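Local coordinates for amine oxidase (Emericella nidulans, PDB 3PGB), which probably oxidises primary amines to aldehydes, as in other copper amine oxidases, using a copper ion and a topaquinone cofactor made from one of its own tyrosines, at residues K61-N66 and R344-W349; D220-D225 and V399-S404; L386-A391 and S633-A638. All coordinates share one frame; numbering follows the deposited sequence. Where two conformers were deposited one is given.

Interaction 1: residues K61-N66 and R344-W349; sequences KAPKEN and RKYVTW
A G1 beta bulge, in which Lys345 and Tyr346 both face Asp341, opens the strand 346-349, and Arg344 and Tyr346 beside it receive the irregular segment 61-66. Arg344 extends from CG to NE, long enough to carry its guanidinium to the carbonyls and acid of that segment. There NH1 lies 2.8 Å from Ala62 O. In one of the two conformers deposited for Glu65, OE2 makes a salt bridge of 2.7 Å with Arg344 NH2; in that conformer the carboxylate comes over one guanidinium face with the planes 53° apart, a crossed rather than a flat two-pronged pairing. Asn66 adds a straight bond: ND2 donates to Arg344 O at 2.9 Å, in the plane of its own amide but above the carbonyl plane. Ala62 is small enough for its methyl to sit over one face of the Tyr346 ring, CB 3.8 Å from the centroid in a CH-pi contact, and Pro63 CD touches the phenol end at CZ, 3.8 Å away. Asp341 on strand 339-341 binds both Ala62 N and Arg344 N. From strand 352-359, Tyr355 OH bonds Lys64 O and Ile356 O takes Asn66 ND2, so the loop between strand 58-59 and helix 73-84 is fastened to this beta hairpin.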
ATOM      1  N   LYS A  61       6.653 -34.241  -6.344  1.00 21.36           N
ATOM      2  CA  LYS A  61       5.326 -34.779  -6.613  1.00 21.81           C
ATOM      3  C   LYS A  61       4.374 -34.424  -5.476  1.00 21.50           C
ATOM      4  O   LYS A  61       4.626 -34.754  -4.312  1.00 21.62           O
ATOM      5  CB  LYS A  61       5.387 -36.287  -6.875  1.00 22.09           C
ATOM      6  CG  LYS A  61       5.816 -36.592  -8.321  1.00 24.15           C
ATOM      7  CD  LYS A  61       5.811 -38.081  -8.665  1.00 26.58           C
ATOM      8  CE  LYS A  61       6.304 -38.305 -10.102  1.00 27.39           C
ATOM      9  NZ  LYS A  61       6.192 -39.731 -10.547  1.00 27.90           N
ATOM     10  N   ALA A  62       3.287 -33.735  -5.823  1.00 21.20           N
ATOM     11  CA  ALA A  62       2.280 -33.323  -4.843  1.00 20.97           C
ATOM     12  C   ALA A  62       1.761 -34.545  -4.096  1.00 20.78           C
ATOM     13  O   ALA A  62       1.646 -35.619  -4.690  1.00 20.85           O
ATOM     14  CB  ALA A  62       1.132 -32.600  -5.531  1.00 20.91           C
ATOM     15  N   PRO A  63       1.458 -34.395  -2.792  1.00 20.47           N
ATOM     16  CA  PRO A  63       0.972 -35.536  -1.998  1.00 20.25           C
ATOM     17  C   PRO A  63      -0.378 -36.093  -2.458  1.00 19.90           C
ATOM     18  O   PRO A  63      -0.672 -37.262  -2.215  1.00 20.20           O
ATOM     19  CB  PRO A  63       0.863 -34.961  -0.576  1.00 20.07           C
ATOM     20  CG  PRO A  63       0.797 -33.505  -0.751  1.00 20.28           C
ATOM     21  CD  PRO A  63       1.593 -33.178  -1.973  1.00 20.31           C
ATOM     22  N   LYS A  64      -1.183 -35.263  -3.113  1.00 19.59           N
ATOM     23  CA  LYS A  64      -2.493 -35.671  -3.607  1.00 19.37           C
ATOM     24  C   LYS A  64      -2.679 -35.215  -5.049  1.00 18.94           C
ATOM     25  O   LYS A  64      -1.953 -34.340  -5.519  1.00 18.90           O
ATOM     26  CB  LYS A  64      -3.577 -35.042  -2.735  1.00 19.39           C
ATOM     27  CG  LYS A  64      -3.499 -35.427  -1.273  1.00 20.14           C
ATOM     28  CD  LYS A  64      -3.910 -36.886  -1.050  1.00 21.05           C
ATOM     29  CE  LYS A  64      -3.768 -37.281   0.416  1.00 21.02           C
ATOM     30  NZ  LYS A  64      -4.116 -38.707   0.656  1.00 21.73           N
ATOM     31  N   GLU A  65      -3.637 -35.817  -5.754  1.00 18.60           N
ATOM     32  CA  GLU A  65      -3.978 -35.331  -7.086  0.50 18.53           C
ATOM     33  C   GLU A  65      -4.588 -33.936  -6.968  1.00 18.33           C
ATOM     34  O   GLU A  65      -5.115 -33.559  -5.920  1.00 18.44           O
ATOM     35  CB  GLU A  65      -4.927 -36.291  -7.809  0.50 18.62           C
ATOM     36  CG  GLU A  65      -4.236 -37.544  -8.350  0.50 18.89           C
ATOM     37  CD  GLU A  65      -3.272 -37.248  -9.493  0.50 19.13           C
ATOM     38  OE1 GLU A  65      -3.341 -36.135 -10.068  0.50 19.47           O
ATOM     39  OE2 GLU A  65      -2.450 -38.132  -9.820  0.50 18.57           O
ATOM     40  N   ASN A  66      -4.479 -33.157  -8.040  1.00 17.92           N
ATOM     41  CA  ASN A  66      -5.067 -31.822  -8.066  1.00 17.42           C
ATOM     42  C   ASN A  66      -6.502 -31.959  -8.570  1.00 17.16           C
ATOM     43  O   ASN A  66      -6.758 -32.021  -9.772  1.00 16.98           O
ATOM     44  CB  ASN A  66      -4.239 -30.875  -8.939  1.00 17.45           C
ATOM     45  CG  ASN A  66      -4.756 -29.441  -8.923  1.00 16.80           C
ATOM     46  OD1 ASN A  66      -5.942 -29.189  -8.726  1.00 15.95           O
ATOM     47  ND2 ASN A  66      -3.860 -28.496  -9.155  1.00 15.73           N
ATOM     48  N   ARG A 344       0.749 -31.796 -11.637  1.00 18.47           N
ATOM     49  CA  ARG A 344      -0.310 -31.512 -10.662  1.00 18.55           C
ATOM     50  C   ARG A 344      -0.447 -30.029 -10.304  1.00 18.11           C
ATOM     51  O   ARG A 344      -1.233 -29.684  -9.424  1.00 18.06           O
ATOM     52  CB  ARG A 344      -0.110 -32.350  -9.394  1.00 18.82           C
ATOM     53  CG  ARG A 344      -0.128 -33.843  -9.668  1.00 20.43           C
ATOM     54  CD  ARG A 344      -0.191 -34.671  -8.403  1.00 22.57           C
ATOM     55  NE  ARG A 344      -0.280 -36.102  -8.699  1.00 24.97           N
ATOM     56  CZ  ARG A 344      -0.269 -37.072  -7.782  1.00 27.42           C
ATOM     57  NH1 ARG A 344      -0.169 -36.786  -6.485  1.00 28.53           N
ATOM     58  NH2 ARG A 344      -0.358 -38.344  -8.163  1.00 27.69           N
ATOM     59  N   LYS A 345       0.301 -29.158 -10.989  1.00 17.76           N
ATOM     60  CA  LYS A 345       0.181 -27.707 -10.811  1.00 17.53           C
ATOM     61  C   LYS A 345       0.233 -27.337  -9.324  1.00 16.60           C
ATOM     62  O   LYS A 345      -0.652 -26.665  -8.793  1.00 16.44           O
ATOM     63  CB  LYS A 345      -1.117 -27.207 -11.462  1.00 18.06           C
ATOM     64  CG  LYS A 345      -1.250 -27.557 -12.964  1.00 19.56           C
ATOM     65  CD  LYS A 345      -0.512 -26.538 -13.828  1.00 21.96           C
ATOM     66  CE  LYS A 345      -0.380 -26.991 -15.294  1.00 23.24           C
ATOM     67  NZ  LYS A 345       0.233 -25.914 -16.159  1.00 23.53           N
ATOM     68  N   TYR A 346       1.281 -27.801  -8.661  1.00 15.47           N
ATOM     69  CA  TYR A 346       1.413 -27.700  -7.219  1.00 14.72           C
ATOM     70  C   TYR A 346       2.736 -27.011  -6.925  1.00 14.31           C
ATOM     71  O   TYR A 346       3.722 -27.267  -7.603  1.00 14.17           O
ATOM     72  CB  TYR A 346       1.372 -29.110  -6.619  1.00 14.60           C
ATOM     73  CG  TYR A 346       1.665 -29.212  -5.145  1.00 13.77           C
ATOM     74  CD1 TYR A 346       0.739 -28.787  -4.206  1.00 13.69           C
ATOM     75  CD2 TYR A 346       2.863 -29.764  -4.689  1.00 14.02           C
ATOM     76  CE1 TYR A 346       0.998 -28.891  -2.841  1.00 14.20           C
ATOM     77  CE2 TYR A 346       3.132 -29.878  -3.326  1.00 13.67           C
ATOM     78  CZ  TYR A 346       2.193 -29.436  -2.410  1.00 13.95           C
ATOM     79  OH  TYR A 346       2.438 -29.540  -1.063  1.00 15.13           O
ATOM     80  N   VAL A 347       2.746 -26.143  -5.917  1.00 13.84           N
ATOM     81  CA  VAL A 347       3.899 -25.307  -5.618  1.00 13.43           C
ATOM     82  C   VAL A 347       4.218 -25.376  -4.134  1.00 13.36           C
ATOM     83  O   VAL A 347       3.307 -25.357  -3.308  1.00 13.25           O
ATOM     84  CB  VAL A 347       3.602 -23.839  -5.980  1.00 13.41           C
ATOM     85  CG1 VAL A 347       4.774 -22.926  -5.600  1.00 13.27           C
ATOM     86  CG2 VAL A 347       3.265 -23.717  -7.462  1.00 13.39           C
ATOM     87  N   THR A 348       5.505 -25.457  -3.797  1.00 13.15           N
ATOM     88  CA  THR A 348       5.943 -25.218  -2.419  1.00 13.09           C
ATOM     89  C   THR A 348       7.061 -24.184  -2.399  1.00 13.07           C
ATOM     90  O   THR A 348       7.966 -24.220  -3.228  1.00 12.88           O
ATOM     91  CB  THR A 348       6.403 -26.510  -1.674  1.00 13.06           C
ATOM     92  OG1 THR A 348       7.758 -26.829  -2.013  1.00 13.03           O
ATOM     93  CG2 THR A 348       5.493 -27.695  -1.996  1.00 12.65           C
ATOM     94  N   TRP A 349       6.973 -23.255  -1.450  1.00 13.04           N
ATOM     95  CA  TRP A 349       8.001 -22.246  -1.232  1.00 12.87           C
ATOM     96  C   TRP A 349       8.213 -22.093   0.273  1.00 12.84           C
ATOM     97  O   TRP A 349       7.312 -21.675   0.995  1.00 12.26           O
ATOM     98  CB  TRP A 349       7.596 -20.909  -1.872  1.00 12.88           C
ATOM     99  CG  TRP A 349       8.498 -19.744  -1.508  1.00 12.60           C
ATOM    100  CD1 TRP A 349       9.711 -19.450  -2.047  1.00 12.66           C
ATOM    101  CD2 TRP A 349       8.241 -18.731  -0.526  1.00 12.45           C
ATOM    102  NE1 TRP A 349      10.230 -18.316  -1.464  1.00 12.76           N
ATOM    103  CE2 TRP A 349       9.344 -17.856  -0.528  1.00 12.24           C
ATOM    104  CE3 TRP A 349       7.181 -18.477   0.353  1.00 12.52           C
ATOM    105  CZ2 TRP A 349       9.423 -16.751   0.317  1.00 12.91           C
ATOM    106  CZ3 TRP A 349       7.261 -17.378   1.193  1.00 12.77           C
ATOM    107  CH2 TRP A 349       8.374 -16.526   1.167  1.00 12.79           C
TER

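Interaction 2: residues D220-D225 and V399-S404; sequences DIWGID and VAYLDS
Asp225 meets the start of strand 400-402 with both its backbone and its side chain, and it has more surface buried here than any other residue of the contact. Its carbonyl O accepts Ala400 N at 2.7 Å, a nearly straight bond (171° at the hydrogen) lying in the carbonyl plane, and the same oxygen receives a CA-H...O contact from Val399. The carboxylate works on two fronts. OD1 accepts a hydrogen bond from a water that also donates to Ala400 O, so that Asp225, through its carbonyl and its carboxylate, engages both polar backbone atoms of Ala400. OD2 comes to the edge of the Tyr401 ring, 3.5 Å from CD1, with carboxylate and ring almost perpendicular (86°); it meets the weakly positive C-H rim and avoids the electron-rich face. Tyr406 OH also bonds OD2, so neither oxygen of this buried acid lacks a polar partner. CG anti to the backbone N (chi1 -176°) brings the carboxylate across to the ring edge of Tyr401.

Strand 219-223 is an outer strand of a five-stranded antiparallel sheet, whereas strand 400-402 pairs with strand 374-389 in the enzyme domain. Asp225, just past the first of these strands, therefore joins two sheets, close to Asp403, the predicted proton acceptor.

Tyr401 makes the second large share of the contact. Its flat ring has Val399 CG1 over one face near the rim, and its hydroxyl reaches the edge of the Trp222 indole, 3.6 Å from CZ3 and in the indole plane, while bonding to Gln509. Trp222 stacks on Trp241 and donates NE1 to Glu251. Val399 suits this buried place just before the strand: its branched side chain packs on the tyrosine, and CG2 comes 4.3 Å from Gly223 O.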
ATOM      1  N   ASP A 220     -17.986   3.129 -35.664  1.00 26.65           N
ATOM      2  CA  ASP A 220     -18.446   1.906 -35.020  1.00 26.36           C
ATOM      3  C   ASP A 220     -19.628   2.222 -34.107  1.00 25.87           C
ATOM      4  O   ASP A 220     -19.726   3.330 -33.593  1.00 26.05           O
ATOM      5  CB  ASP A 220     -17.302   1.300 -34.207  1.00 26.41           C
ATOM      6  CG  ASP A 220     -17.503  -0.170 -33.918  1.00 27.08           C
ATOM      7  OD1 ASP A 220     -17.125  -0.606 -32.807  1.00 27.84           O
ATOM      8  OD2 ASP A 220     -18.027  -0.892 -34.799  1.00 27.25           O
ATOM      9  N   ILE A 221     -20.514   1.247 -33.910  1.00 25.33           N
ATOM     10  CA  ILE A 221     -21.685   1.407 -33.046  1.00 24.78           C
ATOM     11  C   ILE A 221     -21.751   0.308 -31.983  1.00 24.41           C
ATOM     12  O   ILE A 221     -21.760  -0.886 -32.306  1.00 24.34           O
ATOM     13  CB  ILE A 221     -22.995   1.343 -33.852  1.00 24.83           C
ATOM     14  CG1 ILE A 221     -23.019   2.418 -34.943  1.00 24.78           C
ATOM     15  CG2 ILE A 221     -24.200   1.503 -32.922  1.00 24.74           C
ATOM     16  CD1 ILE A 221     -24.200   2.295 -35.879  1.00 24.57           C
ATOM     17  N   TRP A 222     -21.798   0.717 -30.719  1.00 23.84           N
ATOM     18  CA  TRP A 222     -22.032  -0.200 -29.608  1.00 23.43           C
ATOM     19  C   TRP A 222     -22.395   0.583 -28.354  1.00 23.18           C
ATOM     20  O   TRP A 222     -22.267   1.810 -28.330  1.00 23.12           O
ATOM     21  CB  TRP A 222     -20.826  -1.111 -29.355  1.00 23.43           C
ATOM     22  CG  TRP A 222     -19.528  -0.412 -29.101  1.00 23.35           C
ATOM     23  CD1 TRP A 222     -18.719   0.168 -30.027  1.00 22.94           C
ATOM     24  CD2 TRP A 222     -18.858  -0.273 -27.841  1.00 23.39           C
ATOM     25  NE1 TRP A 222     -17.597   0.676 -29.426  1.00 23.12           N
ATOM     26  CE2 TRP A 222     -17.657   0.422 -28.083  1.00 23.24           C
ATOM     27  CE3 TRP A 222     -19.160  -0.664 -26.534  1.00 23.65           C
ATOM     28  CZ2 TRP A 222     -16.761   0.745 -27.066  1.00 23.58           C
ATOM     29  CZ3 TRP A 222     -18.267  -0.342 -25.517  1.00 24.29           C
ATOM     30  CH2 TRP A 222     -17.081   0.358 -25.791  1.00 24.02           C
ATOM     31  N   GLY A 223     -22.847  -0.121 -27.319  1.00 22.71           N
ATOM     32  CA  GLY A 223     -23.408   0.540 -26.149  1.00 22.52           C
ATOM     33  C   GLY A 223     -23.257  -0.163 -24.814  1.00 22.27           C
ATOM     34  O   GLY A 223     -22.148  -0.312 -24.299  1.00 22.36           O
ATOM     35  N   ILE A 224     -24.382  -0.605 -24.260  1.00 21.94           N
ATOM     36  CA  ILE A 224     -24.470  -0.898 -22.833  1.00 21.75           C
ATOM     37  C   ILE A 224     -24.340  -2.371 -22.466  1.00 21.76           C
ATOM     38  O   ILE A 224     -24.663  -3.258 -23.257  1.00 21.85           O
ATOM     39  CB  ILE A 224     -25.779  -0.328 -22.221  1.00 21.50           C
ATOM     40  CG1 ILE A 224     -27.016  -1.061 -22.757  1.00 21.52           C
ATOM     41  CG2 ILE A 224     -25.867   1.152 -22.504  1.00 21.30           C
ATOM     42  CD1 ILE A 224     -28.329  -0.590 -22.160  1.00 21.42           C
ATOM     43  N   ASP A 225     -23.858  -2.594 -21.244  1.00 21.61           N
ATOM     44  CA  ASP A 225     -23.793  -3.902 -20.618  1.00 21.57           C
ATOM     45  C   ASP A 225     -24.003  -3.661 -19.119  1.00 21.47           C
ATOM     46  O   ASP A 225     -23.238  -2.922 -18.499  1.00 21.31           O
ATOM     47  CB  ASP A 225     -22.424  -4.544 -20.879  1.00 21.74           C
ATOM     48  CG  ASP A 225     -22.312  -5.980 -20.338  1.00 22.01           C
ATOM     49  OD1 ASP A 225     -23.243  -6.465 -19.663  1.00 21.74           O
ATOM     50  OD2 ASP A 225     -21.268  -6.623 -20.594  1.00 22.08           O
ATOM     51  N   VAL A 399     -23.528   1.515 -18.120  1.00 16.76           N
ATOM     52  CA  VAL A 399     -22.514   0.456 -18.099  1.00 16.43           C
ATOM     53  C   VAL A 399     -22.230  -0.022 -16.673  1.00 16.19           C
ATOM     54  O   VAL A 399     -21.910   0.769 -15.784  1.00 16.22           O
ATOM     55  CB  VAL A 399     -21.187   0.871 -18.775  1.00 16.42           C
ATOM     56  CG1 VAL A 399     -20.119  -0.178 -18.525  1.00 16.35           C
ATOM     57  CG2 VAL A 399     -21.377   1.049 -20.266  1.00 16.49           C
ATOM     58  N   ALA A 400     -22.385  -1.324 -16.469  1.00 15.96           N
ATOM     59  CA  ALA A 400     -21.991  -1.982 -15.232  1.00 15.69           C
ATOM     60  C   ALA A 400     -21.451  -3.364 -15.596  1.00 15.49           C
ATOM     61  O   ALA A 400     -22.144  -4.367 -15.463  1.00 15.12           O
ATOM     62  CB  ALA A 400     -23.165  -2.080 -14.277  1.00 15.55           C
ATOM     63  N   TYR A 401     -20.211  -3.390 -16.084  1.00 15.53           N
ATOM     64  CA  TYR A 401     -19.581  -4.629 -16.534  1.00 15.57           C
ATOM     65  C   TYR A 401     -19.411  -5.620 -15.390  1.00 15.66           C
ATOM     66  O   TYR A 401     -18.994  -5.258 -14.292  1.00 15.67           O
ATOM     67  CB  TYR A 401     -18.201  -4.366 -17.162  1.00 15.47           C
ATOM     68  CG  TYR A 401     -18.235  -3.648 -18.493  1.00 15.20           C
ATOM     69  CD1 TYR A 401     -18.934  -4.172 -19.567  1.00 15.53           C
ATOM     70  CD2 TYR A 401     -17.548  -2.459 -18.682  1.00 14.96           C
ATOM     71  CE1 TYR A 401     -18.969  -3.527 -20.778  1.00 15.35           C
ATOM     72  CE2 TYR A 401     -17.576  -1.805 -19.894  1.00 15.21           C
ATOM     73  CZ  TYR A 401     -18.292  -2.349 -20.941  1.00 15.58           C
ATOM     74  OH  TYR A 401     -18.339  -1.719 -22.166  1.00 16.78           O
ATOM     75  N   LEU A 402     -19.758  -6.869 -15.670  1.00 15.94           N
ATOM     76  CA  LEU A 402     -19.460  -7.991 -14.809  1.00 16.27           C
ATOM     77  C   LEU A 402     -18.603  -8.919 -15.659  1.00 16.64           C
ATOM     78  O   LEU A 402     -19.115  -9.625 -16.529  1.00 16.95           O
ATOM     79  CB  LEU A 402     -20.751  -8.660 -14.338  1.00 16.16           C
ATOM     80  CG  LEU A 402     -21.608  -7.794 -13.398  1.00 16.10           C
ATOM     81  CD1 LEU A 402     -23.032  -8.320 -13.294  1.00 15.15           C
ATOM     82  CD2 LEU A 402     -20.967  -7.681 -12.009  1.00 14.85           C
ATOM     83  N   ASP A 403     -17.295  -8.894 -15.410  1.00 16.94           N
ATOM     84  CA  ASP A 403     -16.308  -9.411 -16.365  1.00 17.10           C
ATOM     85  C   ASP A 403     -16.283 -10.925 -16.586  1.00 17.08           C
ATOM     86  O   ASP A 403     -15.775 -11.379 -17.608  1.00 16.76           O
ATOM     87  CB  ASP A 403     -14.901  -8.933 -15.983  1.00 17.27           C
ATOM     88  CG  ASP A 403     -14.624  -7.512 -16.434  1.00 17.62           C
ATOM     89  OD1 ASP A 403     -15.127  -7.109 -17.508  1.00 18.13           O
ATOM     90  OD2 ASP A 403     -13.887  -6.803 -15.715  1.00 18.58           O
ATOM     91  N   SER A 404     -16.817 -11.708 -15.655  1.00 17.22           N
ATOM     92  CA  SER A 404     -16.804 -13.160 -15.827  1.00 17.36           C
ATOM     93  C   SER A 404     -17.732 -13.601 -16.963  1.00 17.35           C
ATOM     94  O   SER A 404     -17.627 -14.726 -17.441  1.00 17.63           O
ATOM     95  CB  SER A 404     -17.147 -13.883 -14.527  1.00 17.35           C
ATOM     96  OG  SER A 404     -18.512 -13.767 -14.220  1.00 17.51           O
TER
HETATM   97  O   HOH W   1     -22.966  -6.619 -16.847  1.00 17.44           O

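Interaction 3: residues L386-A391 and S633-A638; sequences LAHYAA and SNLVHA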
ATOM      1  N   LEU A 386     -16.374  -5.957 -11.082  1.00 13.44           N
ATOM      2  CA  LEU A 386     -17.379  -4.986 -11.480  1.00 13.34           C
ATOM      3  C   LEU A 386     -16.703  -3.725 -12.005  1.00 13.64           C
ATOM      4  O   LEU A 386     -15.720  -3.260 -11.426  1.00 13.54           O
ATOM      5  CB  LEU A 386     -18.303  -4.656 -10.301  1.00 13.19           C
ATOM      6  CG  LEU A 386     -19.309  -3.513 -10.457  1.00 12.26           C
ATOM      7  CD1 LEU A 386     -20.109  -3.658 -11.732  1.00 12.64           C
ATOM      8  CD2 LEU A 386     -20.225  -3.455  -9.258  1.00 11.35           C
ATOM      9  N   ALA A 387     -17.224  -3.200 -13.114  1.00 13.83           N
ATOM     10  CA  ALA A 387     -16.850  -1.883 -13.618  1.00 13.99           C
ATOM     11  C   ALA A 387     -18.128  -1.067 -13.784  1.00 14.20           C
ATOM     12  O   ALA A 387     -18.770  -1.096 -14.843  1.00 14.12           O
ATOM     13  CB  ALA A 387     -16.119  -2.002 -14.939  1.00 14.10           C
ATOM     14  N   HIS A 388     -18.493  -0.350 -12.722  1.00 14.32           N
ATOM     15  CA  HIS A 388     -19.745   0.400 -12.669  1.00 14.28           C
ATOM     16  C   HIS A 388     -19.486   1.858 -13.017  1.00 14.18           C
ATOM     17  O   HIS A 388     -18.773   2.546 -12.301  1.00 14.31           O
ATOM     18  CB  HIS A 388     -20.345   0.299 -11.269  1.00 14.22           C
ATOM     19  CG  HIS A 388     -21.806   0.613 -11.212  1.00 14.69           C
ATOM     20  ND1 HIS A 388     -22.323   1.829 -11.606  1.00 14.29           N
ATOM     21  CD2 HIS A 388     -22.859  -0.127 -10.794  1.00 15.11           C
ATOM     22  CE1 HIS A 388     -23.633   1.820 -11.440  1.00 15.11           C
ATOM     23  NE2 HIS A 388     -23.983   0.645 -10.948  1.00 16.01           N
ATOM     24  N   TYR A 389     -20.073   2.319 -14.116  1.00 14.14           N
ATOM     25  CA  TYR A 389     -19.885   3.693 -14.590  1.00 14.01           C
ATOM     26  C   TYR A 389     -21.054   4.615 -14.215  1.00 14.30           C
ATOM     27  O   TYR A 389     -22.072   4.177 -13.679  1.00 13.89           O
ATOM     28  CB  TYR A 389     -19.696   3.696 -16.107  1.00 13.77           C
ATOM     29  CG  TYR A 389     -18.395   3.088 -16.540  1.00 13.02           C
ATOM     30  CD1 TYR A 389     -18.212   1.706 -16.533  1.00 11.73           C
ATOM     31  CD2 TYR A 389     -17.342   3.887 -16.956  1.00 10.98           C
ATOM     32  CE1 TYR A 389     -17.012   1.150 -16.923  1.00 10.87           C
ATOM     33  CE2 TYR A 389     -16.147   3.339 -17.346  1.00 10.65           C
ATOM     34  CZ  TYR A 389     -15.983   1.974 -17.326  1.00 10.52           C
ATOM     35  OH  TYR A 389     -14.780   1.442 -17.725  1.00 11.22           O
ATOM     36  N   ALA A 390     -20.869   5.902 -14.498  1.00 14.86           N
ATOM     37  CA  ALA A 390     -21.905   6.915 -14.326  1.00 15.21           C
ATOM     38  C   ALA A 390     -21.589   8.053 -15.275  1.00 15.67           C
ATOM     39  O   ALA A 390     -20.417   8.294 -15.580  1.00 16.13           O
ATOM     40  CB  ALA A 390     -21.941   7.417 -12.893  1.00 15.24           C
ATOM     41  N   ALA A 391     -22.624   8.744 -15.746  1.00 15.90           N
ATOM     42  CA  ALA A 391     -22.445   9.846 -16.686  1.00 15.99           C
ATOM     43  C   ALA A 391     -23.754  10.580 -16.926  1.00 16.31           C
ATOM     44  O   ALA A 391     -24.816  10.119 -16.515  1.00 16.14           O
ATOM     45  CB  ALA A 391     -21.884   9.333 -18.000  1.00 15.95           C
ATOM     46  N   SER A 633     -29.480   1.033 -10.383  1.00 18.46           N
ATOM     47  CA  SER A 633     -30.468   0.741 -11.416  1.00 18.24           C
ATOM     48  C   SER A 633     -29.878  -0.158 -12.506  1.00 18.20           C
ATOM     49  O   SER A 633     -30.603  -0.925 -13.137  1.00 18.72           O
ATOM     50  CB  SER A 633     -31.000   2.039 -12.041  1.00 18.23           C
ATOM     51  OG  SER A 633     -31.702   2.828 -11.091  1.00 17.58           O
ATOM     52  N   ASN A 634     -28.569  -0.063 -12.731  1.00 17.80           N
ATOM     53  CA  ASN A 634     -27.899  -0.918 -13.710  1.00 17.61           C
ATOM     54  C   ASN A 634     -27.859  -2.384 -13.286  1.00 17.40           C
ATOM     55  O   ASN A 634     -28.061  -3.292 -14.103  1.00 17.20           O
ATOM     56  CB  ASN A 634     -26.455  -0.468 -13.929  1.00 17.66           C
ATOM     57  CG  ASN A 634     -26.346   0.860 -14.628  1.00 17.48           C
ATOM     58  OD1 ASN A 634     -27.337   1.419 -15.099  1.00 17.72           O
ATOM     59  ND2 ASN A 634     -25.126   1.376 -14.701  1.00 16.57           N
ATOM     60  N   LEU A 635     -27.571  -2.602 -12.007  1.00 17.00           N
ATOM     61  CA  LEU A 635     -27.275  -3.935 -11.501  1.00 16.84           C
ATOM     62  C   LEU A 635     -28.510  -4.669 -11.028  1.00 16.81           C
ATOM     63  O   LEU A 635     -28.644  -5.867 -11.256  1.00 16.82           O
ATOM     64  CB  LEU A 635     -26.271  -3.852 -10.348  1.00 16.77           C
ATOM     65  CG  LEU A 635     -24.823  -3.560 -10.725  1.00 16.36           C
ATOM     66  CD1 LEU A 635     -23.960  -3.582  -9.479  1.00 16.05           C
ATOM     67  CD2 LEU A 635     -24.327  -4.568 -11.744  1.00 15.07           C
ATOM     68  N   VAL A 636     -29.400  -3.949 -10.352  1.00 16.92           N
ATOM     69  CA  VAL A 636     -30.544  -4.558  -9.685  1.00 16.87           C
ATOM     70  C   VAL A 636     -30.017  -5.629  -8.712  1.00 16.84           C
ATOM     71  O   VAL A 636     -29.343  -5.278  -7.748  1.00 16.98           O
ATOM     72  CB  VAL A 636     -31.590  -5.065 -10.706  1.00 16.79           C
ATOM     73  CG1 VAL A 636     -32.855  -5.540 -10.004  1.00 16.67           C
ATOM     74  CG2 VAL A 636     -31.930  -3.954 -11.685  1.00 16.52           C
ATOM     75  N   HIS A 637     -30.271  -6.912  -8.960  1.00 16.83           N
ATOM     76  CA  HIS A 637     -29.823  -7.961  -8.032  1.00 17.04           C
ATOM     77  C   HIS A 637     -28.522  -8.664  -8.474  1.00 16.57           C
ATOM     78  O   HIS A 637     -28.101  -9.630  -7.833  1.00 16.72           O
ATOM     79  CB  HIS A 637     -30.932  -9.006  -7.830  1.00 17.17           C
ATOM     80  CG  HIS A 637     -32.194  -8.449  -7.247  1.00 18.40           C
ATOM     81  ND1 HIS A 637     -32.234  -7.819  -6.020  1.00 19.33           N
ATOM     82  CD2 HIS A 637     -33.468  -8.453  -7.708  1.00 19.24           C
ATOM     83  CE1 HIS A 637     -33.474  -7.445  -5.758  1.00 19.55           C
ATOM     84  NE2 HIS A 637     -34.243  -7.820  -6.766  1.00 20.10           N
ATOM     85  N   ALA A 638     -27.876  -8.157  -9.526  1.00 15.85           N
ATOM     86  CA  ALA A 638     -26.803  -8.885 -10.219  1.00 15.60           C
ATOM     87  C   ALA A 638     -25.424  -8.900  -9.535  1.00 15.36           C
ATOM     88  O   ALA A 638     -24.581  -9.733  -9.870  1.00 15.15           O
ATOM     89  CB  ALA A 638     -26.660  -8.364 -11.650  1.00 15.33           C
TER
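Apolar packing carries much of this contact. Leu635 CD1 meets Leu386 CD2 tip to tip at 3.7 Å, and the same methyl reaches the edge of the His388 imidazole, lying in the ring plane 3.9 Å from CD2. Leucine suits the place because its flexible apolar chain carries a methyl far enough from the loop backbone to touch both Leu386 and the His388 edge. Leu386 turns its CG anti to the backbone N (chi1 172°), which sends its branch across to the loop.

The second kind is polar groups in van der Waals contact. Asn634 ND2 lies 3.6 Å from His388 CE1, with amide and imidazole planes only 17° apart, yet each group takes its hydrogen bonds from other partners. ND2 bonds to Ser397 O, and His388 NE2 pairs with Ser632 OG. On the other side of the ring, ND1 donates to Tyr389 O at 3.1 Å, a bent bond (135°) that comes in tilted from the carbonyl plane. Two polar anchors thus fix the rotation of the buried ring and hold its CD2 edge against Leu635.

The loop also has its own backbone order: a type II' turn from Leu635 to Ala638 is closed by Ala638 N to Leu635 O, 3.0 Å. Ser633 OG bonds to Asn572 N of the second subunit, placing the loop at the dimer interface.

Tyr389, the next residue of the strand, hydrogen-bonds through OH to O4 of the topaquinone at position 484, and its ring meets that of copper ligand His532. Strand 374-389, packed on this loop, thus contributes Tyr389 to the surroundings of the cofactor and copper in a copper amine oxidase.

Interactions 2 and 3 form one buried region, their centres about 10 Å apart, because strands 400-402 and 374-389 are antiparallel neighbours: Val399 O and Tyr401 O probably accept hydrogen bonds from Tyr389 N and Ala387 N, respectively. Interaction 1 is partly buried, some 40 Å from both between centres and across the centre of the chain. Chemistry follows place. Near the surface, 61-66 is held by an amide-to-carbonyl hydrogen bond and, in one conformer, a salt bridge. Interaction 2 joins a backbone hydrogen bond to a water-bridged buried carboxylate, whereas interaction 3 has mostly apolar and van der Waals contacts. Both buried contacts attach outlying elements, a separate sheet and a dimer-interface loop, to strands near the copper.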